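Local structure of NtrC family transcriptional regulator (Clostridium acetobutylicum ATCC 824, 2Q5C) at residues R40-A45 against K66-I71; E96-A101 against S136-E141; D129-L134 against T153-K158. The protein is probably a sigma-54-dependent transcriptional regulator that binds DNA and ATP, represented here by its N-terminal PrpR-type domain. One frame throughout, in Å; residues are numbered along the deposited sequence.

The chain folds into two alpha/beta halves, each built on a four-strand parallel sheet. Contact 1 lies in the first half. Contacts 2 and 3 lie in the second and share helix 131-140. The centres of contacts 2 and 3 are about 10 Å apart, and Ile100 CG2 meets Leu134 CD2 at 3.6 Å between them. Contact 1 stands apart: its centre is about 29 Å from that of contact 2 and about 22 Å from that of contact 3. A sulfate, probably from the crystallisation liquor, reaches both halves. It is hydrogen-bonded to Asp129 of contact 3 and to Tyr64, just before the 66-71 segment of contact 1.

Contact 1 (R40-A45 against K66-I71); sequences RASKIA and KKSVSI
This is a small helix-to-loop packing contact in the first parallel alpha/beta half of the chain. Ser42 and Ala45 of helix 38-48 meet Ser68 and Val69 of the loop that joins helix 59-66 to strand 73-76. Helix 38-48 is the helical part of a beta-alpha-beta crossover between strands 30-35 and 54-58. The loop belongs to the next such unit, which leads from strand 54-58 to strand 73-76.

Ser42 and Ala45 are three residues apart, about one helical turn, and each touches one loop residue. The backbones run close here, with Ser42 CA 6.6 Å from Ser68 CA and Ala45 CA 7.0 Å from Val69 CA. The two serines meet carbon to oxygen: Ser42 CB is 3.5 Å from Ser68 OG. Their hydroxyls do not bond to each other. Ser42 OG is hydrogen-bonded to Thr39 O in its own helix, and Ser68 OG to Tyr64 O of helix 59-66. Each hydroxyl bonds a carbonyl three or four residues earlier, and the contact between the segments is van der Waals only.

Ala45 is buried. It also touches Ile10 and Ile55 of the sheet and Ile65 of helix 59-66. Val69 adds to this apolar cluster from the loop. Gln49 OE1 accepts a hydrogen bond from Ser70 N. The valine touches with one branch. With chi1 at -54°, Val69 CG1 is anti to its own carbonyl carbon, beside the backbone N, and comes to 3.9 Å from Ala45 CB, and equally close to Ala45 C.

Contact 2 (E96-A101 against S136-E141); sequences ELALIA and SKVKTE
A beta-alpha-beta crossover in the second parallel sheet sets this contact. Helix 131-140 carries the chain from edge strand 119-125 to strand 145-148. On the way it lies over strand 96-102, which runs between those two strands in the sheet. Val138 is the helix residue that meets the strand. Its two methyls divide the work. Val138 CG1 is 3.9 Å from Ala98 CB. Val138 CG2 reaches the same alanine and also Ile100, with Val138 CG2 to Ile100 CD1 at 4.0 Å. The valine rotamer explains this split: CG1 is trans to the backbone N (chi1 174°), which turns both methyls to the sheet. Ala98 and Ile100 are two residues apart on the strand and present the same face to the helix.

All three residues are buried, and the contact is wholly apolar. Around it, Val138 also packs on Val146, Ile143 and Leu161, while Ile100 meets Leu134 and Ile135 one turn earlier in the helix. The helix ends just beyond. Thr140 OG1 donates a 2.7 Å hydrogen bond to Lys137 O, tilted 16° from the carbonyl plane, and Glu141 is the first residue to leave helical angles.

Helix and strand lie close here, with Ala98 CA 6.9 Å from Val138 CA. Such a crossover helix laid over the sheet is typical of a parallel alpha/beta sandwich, here with the flavodoxin-like strand order 2-1-3-4.

Contact 3 (D129-L134 against T153-K158); sequences DEITTL and TDEAIK. With SO4 (sulfate ion), chain E.
Glu155 of helix 150-158 packs against Ile131 and Thr132 of helix 131-140. Its CB meets Ile131 CG2 at 3.9 Å. The Thr132 methyl CG2 lies over one face of the carboxylate, 3.5 Å from Glu155 OE2. Glu155 CG is anti to the backbone N (chi1 -176°), which sends the chain toward helix 131-140. The bend at chi2 (59°) then lays the carboxylate across the Thr132 methyl.

Gln159, just past the second segment, is the next shell. Its NE2 is hydrogen-bonded both to Glu155 OE2 and to Thr132 O, and so ties the two helices together. Farther in, Ile131 packs on Phe125 of the sheet and on Thr151 and Val152, while Glu155 also touches Ile135.

At the start of the first segment, Asp129 N donates a 2.9 Å hydrogen bond to sulfate O3, bent to 139° at the hydrogen. Tyr64 OH, from the other half of the chain, also binds this sulfate.

No hydrogen bond passes directly between the two segments. Their direct contact is through carbons and one carboxylate, and the polar link is indirect, through the Gln159 amide, which probably helps to fix the rotation of the Glu155 carboxylate.

Contact 1 (R40-A45 against K66-I71)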
ATOM      1  N   ARG A  40       9.660   1.637  -9.387  1.00 19.67           N
ATOM      2  CA  ARG A  40      10.934   1.311  -8.747  1.00 19.63           C
ATOM      3  C   ARG A  40      10.852  -0.020  -7.980  1.00 19.25           C
ATOM      4  O   ARG A  40      11.799  -0.820  -8.028  1.00 19.40           O
ATOM      5  CB  ARG A  40      11.330   2.448  -7.814  1.00 20.91           C
ATOM      6  CG  ARG A  40      12.584   2.180  -7.074  1.00 25.66           C
ATOM      7  CD  ARG A  40      13.189   3.452  -6.537  1.00 28.07           C
ATOM      8  NE  ARG A  40      14.371   3.126  -5.740  1.00 31.43           N
ATOM      9  CZ  ARG A  40      14.328   2.796  -4.454  1.00 32.86           C
ATOM     10  NH1 ARG A  40      13.163   2.760  -3.814  1.00 30.05           N
ATOM     11  NH2 ARG A  40      15.449   2.498  -3.807  1.00 32.38           N
ATOM     12  N   ALA A  41       9.725  -0.268  -7.294  1.00 18.14           N
ATOM     13  CA  ALA A  41       9.499  -1.559  -6.639  1.00 18.71           C
ATOM     14  C   ALA A  41       9.501  -2.709  -7.616  1.00 18.04           C
ATOM     15  O   ALA A  41      10.049  -3.762  -7.299  1.00 18.14           O
ATOM     16  CB  ALA A  41       8.198  -1.544  -5.828  1.00 18.62           C
ATOM     17  N   SER A  42       8.939  -2.496  -8.813  1.00 18.30           N
ATOM     18  CA  SER A  42       8.906  -3.580  -9.809  1.00 18.35           C
ATOM     19  C   SER A  42      10.323  -3.897 -10.313  1.00 18.44           C
ATOM     20  O   SER A  42      10.634  -5.067 -10.543  1.00 19.13           O
ATOM     21  CB  SER A  42       7.947  -3.232 -10.953  1.00 18.75           C
ATOM     22  OG  SER A  42       8.470  -2.269 -11.822  1.00 18.95           O
ATOM     23  N   LYS A  43      11.189  -2.900 -10.424  1.00 18.92           N
ATOM     24  CA  LYS A  43      12.587  -3.157 -10.819  1.00 19.05           C
ATOM     25  C   LYS A  43      13.328  -3.969  -9.747  1.00 19.81           C
ATOM     26  O   LYS A  43      14.064  -4.917 -10.034  1.00 21.11           O
ATOM     27  CB  LYS A  43      13.321  -1.849 -11.115  1.00 20.32           C
ATOM     28  CG  LYS A  43      14.789  -2.082 -11.487  1.00 21.83           C
ATOM     29  CD  LYS A  43      15.450  -0.799 -11.930  1.00 26.54           C
ATOM     30  CE  LYS A  43      16.926  -1.046 -12.315  1.00 30.09           C
ATOM     31  NZ  LYS A  43      17.525   0.212 -12.921  1.00 32.79           N
ATOM     32  N   ILE A  44      13.116  -3.616  -8.485  1.00 19.42           N
ATOM     33  CA  ILE A  44      13.736  -4.363  -7.387  1.00 19.65           C
ATOM     34  C   ILE A  44      13.175  -5.794  -7.337  1.00 19.18           C
ATOM     35  O   ILE A  44      13.945  -6.762  -7.185  1.00 19.21           O
ATOM     36  CB  ILE A  44      13.512  -3.618  -6.055  1.00 19.92           C
ATOM     37  CG1 ILE A  44      14.330  -2.332  -6.021  1.00 21.21           C
ATOM     38  CG2 ILE A  44      13.861  -4.514  -4.854  1.00 20.28           C
ATOM     39  CD1 ILE A  44      13.831  -1.327  -4.966  1.00 21.32           C
ATOM     40  N   ALA A  45      11.860  -5.956  -7.487  1.00 18.00           N
ATOM     41  CA  ALA A  45      11.251  -7.284  -7.531  1.00 18.44           C
ATOM     42  C   ALA A  45      11.808  -8.127  -8.686  1.00 18.37           C
ATOM     43  O   ALA A  45      12.127  -9.302  -8.501  1.00 19.51           O
ATOM     44  CB  ALA A  45       9.763  -7.177  -7.640  1.00 18.51           C
ATOM     45  N   LYS A  66       3.178  -7.696  -9.903  1.00 21.78           N
ATOM     46  CA  LYS A  66       2.593  -8.905 -10.470  1.00 23.84           C
ATOM     47  C   LYS A  66       2.771  -8.940 -11.983  1.00 24.99           C
ATOM     48  O   LYS A  66       3.004 -10.012 -12.532  1.00 25.60           O
ATOM     49  CB  LYS A  66       1.121  -9.019 -10.123  1.00 24.11           C
ATOM     50  CG  LYS A  66       0.492 -10.349 -10.582  1.00 28.99           C
ATOM     51  CD  LYS A  66      -0.961 -10.458 -10.136  1.00 35.36           C
ATOM     52  CE  LYS A  66      -1.371 -11.918  -9.928  1.00 38.74           C
ATOM     53  NZ  LYS A  66      -0.800 -12.465  -8.648  1.00 40.92           N
ATOM     54  N   LYS A  67       2.691  -7.787 -12.630  1.00 26.02           N
ATOM     55  CA  LYS A  67       2.771  -7.732 -14.101  1.00 27.40           C
ATOM     56  C   LYS A  67       4.190  -7.887 -14.612  1.00 28.77           C
ATOM     57  O   LYS A  67       4.396  -8.011 -15.824  1.00 30.42           O
ATOM     58  CB  LYS A  67       2.153  -6.442 -14.650  1.00 28.69           C
ATOM     59  CG  LYS A  67       0.669  -6.330 -14.366  1.00 29.79           C
ATOM     60  CD  LYS A  67       0.031  -5.206 -15.163  1.00 35.80           C
ATOM     61  CE  LYS A  67      -1.296  -4.757 -14.572  1.00 38.69           C
ATOM     62  NZ  LYS A  67      -2.186  -5.894 -14.219  1.00 41.39           N
ATOM     63  N   SER A  68       5.184  -7.875 -13.726  1.00 27.71           N
ATOM     64  CA  SER A  68       6.567  -7.932 -14.212  1.00 27.94           C
ATOM     65  C   SER A  68       7.440  -9.081 -13.698  1.00 27.43           C
ATOM     66  O   SER A  68       8.583  -9.231 -14.146  1.00 27.76           O
ATOM     67  CB  SER A  68       7.266  -6.587 -14.038  1.00 29.84           C
ATOM     68  OG  SER A  68       7.110  -6.098 -12.737  1.00 31.29           O
ATOM     69  N   VAL A  69       6.939  -9.860 -12.747  1.00 25.88           N
ATOM     70  CA  VAL A  69       7.652 -11.045 -12.266  1.00 25.63           C
ATOM     71  C   VAL A  69       6.913 -12.330 -12.590  1.00 25.80           C
ATOM     72  O   VAL A  69       5.694 -12.318 -12.802  1.00 26.78           O
ATOM     73  CB  VAL A  69       7.988 -10.970 -10.729  1.00 24.99           C
ATOM     74  CG1 VAL A  69       8.737  -9.678 -10.437  1.00 27.52           C
ATOM     75  CG2 VAL A  69       6.732 -11.139  -9.837  1.00 24.19           C
ATOM     76  N   SER A  70       7.644 -13.446 -12.618  1.00 26.84           N
ATOM     77  CA  SER A  70       6.999 -14.738 -12.890  1.00 27.79           C
ATOM     78  C   SER A  70       6.822 -15.589 -11.645  1.00 27.68           C
ATOM     79  O   SER A  70       6.239 -16.669 -11.707  1.00 30.19           O
ATOM     80  CB  SER A  70       7.760 -15.518 -13.984  1.00 28.35           C
ATOM     81  OG  SER A  70       9.142 -15.589 -13.654  1.00 32.64           O
ATOM     82  N   ILE A  71       7.315 -15.110 -10.502  1.00 25.31           N
ATOM     83  CA  ILE A  71       7.158 -15.858  -9.262  1.00 23.69           C
ATOM     84  C   ILE A  71       5.910 -15.356  -8.518  1.00 22.44           C
ATOM     85  O   ILE A  71       5.364 -14.318  -8.904  1.00 22.73           O
ATOM     86  CB  ILE A  71       8.399 -15.745  -8.363  1.00 22.80           C
ATOM     87  CG1 ILE A  71       8.630 -14.287  -7.938  1.00 23.11           C
ATOM     88  CG2 ILE A  71       9.624 -16.288  -9.114  1.00 25.28           C
ATOM     89  CD1 ILE A  71       9.630 -14.127  -6.780  1.00 23.07           C
TER

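Contact 2 (E96-A101 against S136-E141)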
ATOM      1  N   GLU A  96     -12.584  18.720   5.350  1.00 25.49           N
ATOM      2  CA  GLU A  96     -12.729  18.484   3.915  1.00 25.98           C
ATOM      3  C   GLU A  96     -11.468  17.826   3.374  1.00 23.33           C
ATOM      4  O   GLU A  96     -10.396  18.377   3.455  1.00 22.85           O
ATOM      5  CB  GLU A  96     -13.083  19.758   3.121  1.00 27.04           C
ATOM      6  CG  GLU A  96     -13.107  19.449   1.619  1.00 31.81           C
ATOM      7  CD  GLU A  96     -13.806  20.490   0.733  1.00 32.30           C
ATOM      8  OE1 GLU A  96     -13.695  21.708   1.010  1.00 39.21           O
ATOM      9  OE2 GLU A  96     -14.457  20.062  -0.256  1.00 37.65           O
ATOM     10  N   LEU A  97     -11.635  16.620   2.835  1.00 21.45           N
ATOM     11  CA  LEU A  97     -10.484  15.793   2.466  1.00 22.31           C
ATOM     12  C   LEU A  97     -10.607  15.254   1.060  1.00 21.59           C
ATOM     13  O   LEU A  97     -11.712  15.067   0.573  1.00 22.60           O
ATOM     14  CB  LEU A  97     -10.416  14.572   3.413  1.00 24.09           C
ATOM     15  CG  LEU A  97     -10.767  14.738   4.892  1.00 27.16           C
ATOM     16  CD1 LEU A  97     -10.770  13.394   5.606  1.00 29.44           C
ATOM     17  CD2 LEU A  97      -9.788  15.665   5.556  1.00 30.84           C
ATOM     18  N   ALA A  98      -9.467  14.959   0.442  1.00 20.29           N
ATOM     19  CA  ALA A  98      -9.443  14.168  -0.792  1.00 20.47           C
ATOM     20  C   ALA A  98      -9.027  12.761  -0.417  1.00 20.22           C
ATOM     21  O   ALA A  98      -8.007  12.595   0.246  1.00 21.22           O
ATOM     22  CB  ALA A  98      -8.448  14.732  -1.799  1.00 22.26           C
ATOM     23  N   LEU A  99      -9.807  11.778  -0.840  1.00 19.67           N
ATOM     24  CA  LEU A  99      -9.422  10.378  -0.644  1.00 21.28           C
ATOM     25  C   LEU A  99      -9.027   9.858  -2.005  1.00 21.39           C
ATOM     26  O   LEU A  99      -9.849   9.850  -2.935  1.00 22.33           O
ATOM     27  CB  LEU A  99     -10.624   9.621  -0.103  1.00 21.09           C
ATOM     28  CG  LEU A  99     -10.436   8.115   0.127  1.00 24.47           C
ATOM     29  CD1 LEU A  99      -9.360   7.858   1.166  1.00 26.31           C
ATOM     30  CD2 LEU A  99     -11.776   7.586   0.584  1.00 29.46           C
ATOM     31  N   ILE A 100      -7.773   9.423  -2.131  1.00 21.04           N
ATOM     32  CA  ILE A 100      -7.251   9.015  -3.426  1.00 21.67           C
ATOM     33  C   ILE A 100      -7.020   7.513  -3.411  1.00 21.15           C
ATOM     34  O   ILE A 100      -6.278   6.997  -2.560  1.00 22.85           O
ATOM     35  CB  ILE A 100      -5.966   9.788  -3.816  1.00 22.23           C
ATOM     36  CG1 ILE A 100      -6.288  11.296  -3.905  1.00 23.35           C
ATOM     37  CG2 ILE A 100      -5.381   9.247  -5.143  1.00 23.60           C
ATOM     38  CD1 ILE A 100      -5.149  12.189  -4.291  1.00 21.52           C
ATOM     39  N   ALA A 101      -7.680   6.811  -4.315  1.00 21.19           N
ATOM     40  CA  ALA A 101      -7.546   5.353  -4.354  1.00 21.25           C
ATOM     41  C   ALA A 101      -7.057   4.882  -5.711  1.00 22.13           C
ATOM     42  O   ALA A 101      -7.288   5.532  -6.724  1.00 22.32           O
ATOM     43  CB  ALA A 101      -8.853   4.694  -4.040  1.00 21.62           C
ATOM     44  N   SER A 136      -2.230  18.032  -8.265  1.00 21.19           N
ATOM     45  CA  SER A 136      -2.603  19.371  -8.759  1.00 21.57           C
ATOM     46  C   SER A 136      -4.094  19.556  -8.844  1.00 22.20           C
ATOM     47  O   SER A 136      -4.611  20.625  -8.489  1.00 22.17           O
ATOM     48  CB  SER A 136      -1.978  19.622 -10.129  1.00 22.07           C
ATOM     49  OG  SER A 136      -0.577  19.787  -9.985  1.00 25.64           O
ATOM     50  N   LYS A 137      -4.814  18.544  -9.301  1.00 20.82           N
ATOM     51  CA  LYS A 137      -6.260  18.629  -9.354  1.00 21.18           C
ATOM     52  C   LYS A 137      -6.836  18.881  -7.969  1.00 22.40           C
ATOM     53  O   LYS A 137      -7.729  19.690  -7.799  1.00 21.17           O
ATOM     54  CB  LYS A 137      -6.882  17.369  -9.987  1.00 21.85           C
ATOM     55  CG  LYS A 137      -8.312  17.572 -10.347  1.00 22.75           C
ATOM     56  CD  LYS A 137      -8.892  16.343 -11.017  1.00 24.45           C
ATOM     57  CE  LYS A 137     -10.285  16.614 -11.445  1.00 27.38           C
ATOM     58  NZ  LYS A 137     -10.857  15.426 -12.155  1.00 32.44           N
ATOM     59  N   VAL A 138      -6.361  18.153  -6.959  1.00 22.05           N
ATOM     60  CA  VAL A 138      -6.801  18.375  -5.583  1.00 23.19           C
ATOM     61  C   VAL A 138      -6.715  19.845  -5.174  1.00 22.31           C
ATOM     62  O   VAL A 138      -7.686  20.380  -4.620  1.00 22.50           O
ATOM     63  CB  VAL A 138      -5.996  17.476  -4.601  1.00 24.20           C
ATOM     64  CG1 VAL A 138      -6.346  17.795  -3.132  1.00 25.89           C
ATOM     65  CG2 VAL A 138      -6.282  15.998  -4.926  1.00 24.94           C
ATOM     66  N   LYS A 139      -5.578  20.483  -5.473  1.00 22.24           N
ATOM     67  CA  LYS A 139      -5.350  21.888  -5.094  1.00 23.47           C
ATOM     68  C   LYS A 139      -6.413  22.732  -5.757  1.00 21.97           C
ATOM     69  O   LYS A 139      -6.961  23.639  -5.139  1.00 21.70           O
ATOM     70  CB  LYS A 139      -3.993  22.416  -5.555  1.00 25.37           C
ATOM     71  CG  LYS A 139      -2.816  21.854  -4.860  1.00 28.76           C
ATOM     72  CD  LYS A 139      -1.519  22.414  -5.427  1.00 34.83           C
ATOM     73  CE  LYS A 139      -0.883  23.437  -4.495  1.00 37.96           C
ATOM     74  NZ  LYS A 139       0.598  23.518  -4.746  1.00 41.21           N
ATOM     75  N   THR A 140      -6.730  22.443  -7.028  1.00 20.75           N
ATOM     76  CA  THR A 140      -7.697  23.274  -7.753  1.00 21.11           C
ATOM     77  C   THR A 140      -9.101  23.142  -7.199  1.00 21.23           C
ATOM     78  O   THR A 140      -9.977  24.016  -7.448  1.00 21.31           O
ATOM     79  CB  THR A 140      -7.738  22.986  -9.284  1.00 20.84           C
ATOM     80  OG1 THR A 140      -8.322  21.687  -9.550  1.00 21.74           O
ATOM     81  CG2 THR A 140      -6.387  23.099  -9.896  1.00 21.75           C
ATOM     82  N   GLU A 141      -9.356  22.054  -6.456  1.00 21.76           N
ATOM     83  CA  GLU A 141     -10.636  21.826  -5.812  1.00 22.90           C
ATOM     84  C   GLU A 141     -10.692  22.476  -4.434  1.00 22.56           C
ATOM     85  O   GLU A 141     -11.644  22.270  -3.687  1.00 25.36           O
ATOM     86  CB  GLU A 141     -10.930  20.311  -5.696  1.00 23.47           C
ATOM     87  CG  GLU A 141     -11.066  19.585  -7.013  1.00 26.70           C
ATOM     88  CD  GLU A 141     -12.313  19.947  -7.798  1.00 29.73           C
ATOM     89  OE1 GLU A 141     -13.288  20.471  -7.208  1.00 29.66           O
ATOM     90  OE2 GLU A 141     -12.321  19.667  -9.017  1.00 32.77           O
TER

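Contact 3 (D129-L134 against T153-K158)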
ATOM      1  N   ASP A 129       2.090   7.470 -13.340  1.00 26.02           N
ATOM      2  CA  ASP A 129       2.272   8.711 -14.088  1.00 27.31           C
ATOM      3  C   ASP A 129       1.141   9.736 -13.921  1.00 27.39           C
ATOM      4  O   ASP A 129       1.269  10.877 -14.376  1.00 28.75           O
ATOM      5  CB  ASP A 129       2.519   8.404 -15.563  1.00 29.16           C
ATOM      6  CG  ASP A 129       3.883   7.772 -15.806  1.00 33.80           C
ATOM      7  OD1 ASP A 129       4.803   7.918 -14.952  1.00 38.74           O
ATOM      8  OD2 ASP A 129       4.030   7.135 -16.881  1.00 40.99           O
ATOM      9  N   GLU A 130       0.068   9.339 -13.248  1.00 25.51           N
ATOM     10  CA  GLU A 130      -1.089  10.213 -13.023  1.00 24.96           C
ATOM     11  C   GLU A 130      -0.967  10.982 -11.714  1.00 24.77           C
ATOM     12  O   GLU A 130      -1.722  11.942 -11.471  1.00 24.30           O
ATOM     13  CB  GLU A 130      -2.378   9.409 -13.024  1.00 25.67           C
ATOM     14  CG  GLU A 130      -2.751   8.931 -14.426  1.00 27.39           C
ATOM     15  CD  GLU A 130      -3.893   7.952 -14.471  1.00 34.05           C
ATOM     16  OE1 GLU A 130      -4.519   7.670 -13.432  1.00 33.91           O
ATOM     17  OE2 GLU A 130      -4.175   7.437 -15.580  1.00 39.88           O
ATOM     18  N   ILE A 131      -0.053  10.568 -10.852  1.00 23.06           N
ATOM     19  CA  ILE A 131      -0.059  11.064  -9.458  1.00 22.76           C
ATOM     20  C   ILE A 131       0.160  12.565  -9.322  1.00 23.15           C
ATOM     21  O   ILE A 131      -0.619  13.249  -8.648  1.00 23.12           O
ATOM     22  CB  ILE A 131       0.883  10.247  -8.544  1.00 22.27           C
ATOM     23  CG1 ILE A 131       0.326   8.830  -8.405  1.00 22.63           C
ATOM     24  CG2 ILE A 131       1.025  10.929  -7.148  1.00 23.46           C
ATOM     25  CD1 ILE A 131       1.285   7.810  -7.724  1.00 22.54           C
ATOM     26  N   THR A 132       1.171  13.100  -9.989  1.00 23.35           N
ATOM     27  CA  THR A 132       1.486  14.528  -9.845  1.00 24.83           C
ATOM     28  C   THR A 132       0.315  15.365 -10.342  1.00 24.85           C
ATOM     29  O   THR A 132      -0.059  16.358  -9.704  1.00 24.70           O
ATOM     30  CB  THR A 132       2.771  14.916 -10.573  1.00 26.05           C
ATOM     31  OG1 THR A 132       2.677  14.493 -11.938  1.00 30.09           O
ATOM     32  CG2 THR A 132       3.974  14.245  -9.911  1.00 25.31           C
ATOM     33  N   THR A 133      -0.299  14.950 -11.442  1.00 24.44           N
ATOM     34  CA  THR A 133      -1.438  15.698 -12.013  1.00 24.39           C
ATOM     35  C   THR A 133      -2.644  15.633 -11.089  1.00 24.30           C
ATOM     36  O   THR A 133      -3.361  16.617 -10.884  1.00 23.03           O
ATOM     37  CB  THR A 133      -1.824  15.131 -13.402  1.00 26.14           C
ATOM     38  OG1 THR A 133      -0.698  15.242 -14.267  1.00 28.93           O
ATOM     39  CG2 THR A 133      -3.027  15.868 -14.007  1.00 27.40           C
ATOM     40  N   LEU A 134      -2.898  14.459 -10.532  1.00 23.16           N
ATOM     41  CA  LEU A 134      -3.991  14.298  -9.619  1.00 23.43           C
ATOM     42  C   LEU A 134      -3.867  15.170  -8.378  1.00 22.04           C
ATOM     43  O   LEU A 134      -4.871  15.722  -7.911  1.00 22.02           O
ATOM     44  CB  LEU A 134      -4.094  12.821  -9.246  1.00 23.86           C
ATOM     45  CG  LEU A 134      -5.425  12.457  -8.631  1.00 26.17           C
ATOM     46  CD1 LEU A 134      -6.582  12.836  -9.577  1.00 28.74           C
ATOM     47  CD2 LEU A 134      -5.432  10.953  -8.356  1.00 26.22           C
ATOM     48  N   THR A 153       0.618  10.448  -0.780  1.00 20.17           N
ATOM     49  CA  THR A 153       0.672  11.459   0.283  1.00 20.39           C
ATOM     50  C   THR A 153       1.980  12.200   0.251  1.00 21.63           C
ATOM     51  O   THR A 153       2.008  13.403   0.574  1.00 21.79           O
ATOM     52  CB  THR A 153       0.348  10.897   1.691  1.00 20.40           C
ATOM     53  OG1 THR A 153       1.264   9.842   2.001  1.00 21.70           O
ATOM     54  CG2 THR A 153      -1.081  10.355   1.722  1.00 21.39           C
ATOM     55  N   ASP A 154       3.065  11.528  -0.141  1.00 21.50           N
ATOM     56  CA  ASP A 154       4.353  12.216  -0.308  1.00 23.24           C
ATOM     57  C   ASP A 154       4.245  13.311  -1.359  1.00 23.42           C
ATOM     58  O   ASP A 154       4.762  14.424  -1.146  1.00 24.06           O
ATOM     59  CB  ASP A 154       5.494  11.257  -0.651  1.00 23.92           C
ATOM     60  CG  ASP A 154       6.027  10.514   0.554  1.00 25.35           C
ATOM     61  OD1 ASP A 154       5.779  10.940   1.702  1.00 28.93           O
ATOM     62  OD2 ASP A 154       6.754   9.507   0.335  1.00 29.12           O
ATOM     63  N   GLU A 155       3.570  13.043  -2.473  1.00 23.71           N
ATOM     64  CA  GLU A 155       3.376  14.071  -3.502  1.00 24.27           C
ATOM     65  C   GLU A 155       2.484  15.221  -2.985  1.00 24.20           C
ATOM     66  O   GLU A 155       2.709  16.405  -3.313  1.00 24.64           O
ATOM     67  CB  GLU A 155       2.799  13.456  -4.794  1.00 24.28           C
ATOM     68  CG  GLU A 155       2.649  14.443  -5.989  1.00 26.26           C
ATOM     69  CD  GLU A 155       3.947  15.114  -6.447  1.00 29.38           C
ATOM     70  OE1 GLU A 155       5.043  14.545  -6.247  1.00 29.30           O
ATOM     71  OE2 GLU A 155       3.843  16.210  -7.049  1.00 29.65           O
ATOM     72  N   ALA A 156       1.460  14.889  -2.192  1.00 23.01           N
ATOM     73  CA  ALA A 156       0.600  15.899  -1.565  1.00 23.12           C
ATOM     74  C   ALA A 156       1.431  16.870  -0.767  1.00 23.81           C
ATOM     75  O   ALA A 156       1.279  18.104  -0.905  1.00 23.61           O
ATOM     76  CB  ALA A 156      -0.448  15.223  -0.638  1.00 22.25           C
ATOM     77  N   ILE A 157       2.288  16.334   0.082  1.00 24.34           N
ATOM     78  CA  ILE A 157       3.123  17.140   0.958  1.00 25.53           C
ATOM     79  C   ILE A 157       4.119  17.968   0.119  1.00 26.81           C
ATOM     80  O   ILE A 157       4.338  19.157   0.395  1.00 27.62           O
ATOM     81  CB  ILE A 157       3.805  16.258   2.023  1.00 25.42           C
ATOM     82  CG1 ILE A 157       2.739  15.714   2.984  1.00 25.33           C
ATOM     83  CG2 ILE A 157       4.865  17.065   2.806  1.00 26.05           C
ATOM     84  CD1 ILE A 157       3.184  14.451   3.764  1.00 25.00           C
ATOM     85  N   LYS A 158       4.643  17.382  -0.948  1.00 27.37           N
ATOM     86  CA  LYS A 158       5.548  18.123  -1.845  1.00 28.98           C
ATOM     87  C   LYS A 158       4.848  19.349  -2.444  1.00 28.86           C
ATOM     88  O   LYS A 158       5.480  20.415  -2.606  1.00 29.69           O
ATOM     89  CB  LYS A 158       6.066  17.215  -2.958  1.00 28.96           C
ATOM     90  CG  LYS A 158       7.081  17.894  -3.898  1.00 30.06           C
ATOM     91  CD  LYS A 158       7.567  16.930  -4.983  1.00 30.96           C
ATOM     92  CE  LYS A 158       8.520  17.636  -5.940  1.00 35.00           C
ATOM     93  NZ  LYS A 158       8.778  16.806  -7.146  1.00 38.91           N
TER
HETATM   94  S   SO4 E 604       3.340   4.020 -15.634  0.70 37.45           S
HETATM   95  O1  SO4 E 604       3.030   4.361 -17.022  0.70 38.53           O
HETATM   96  O2  SO4 E 604       4.776   3.830 -15.433  0.70 39.72           O
HETATM   97  O3  SO4 E 604       2.885   5.146 -14.822  0.70 35.96           O
HETATM   98  O4  SO4 E 604       2.645   2.783 -15.294  0.70 32.61           O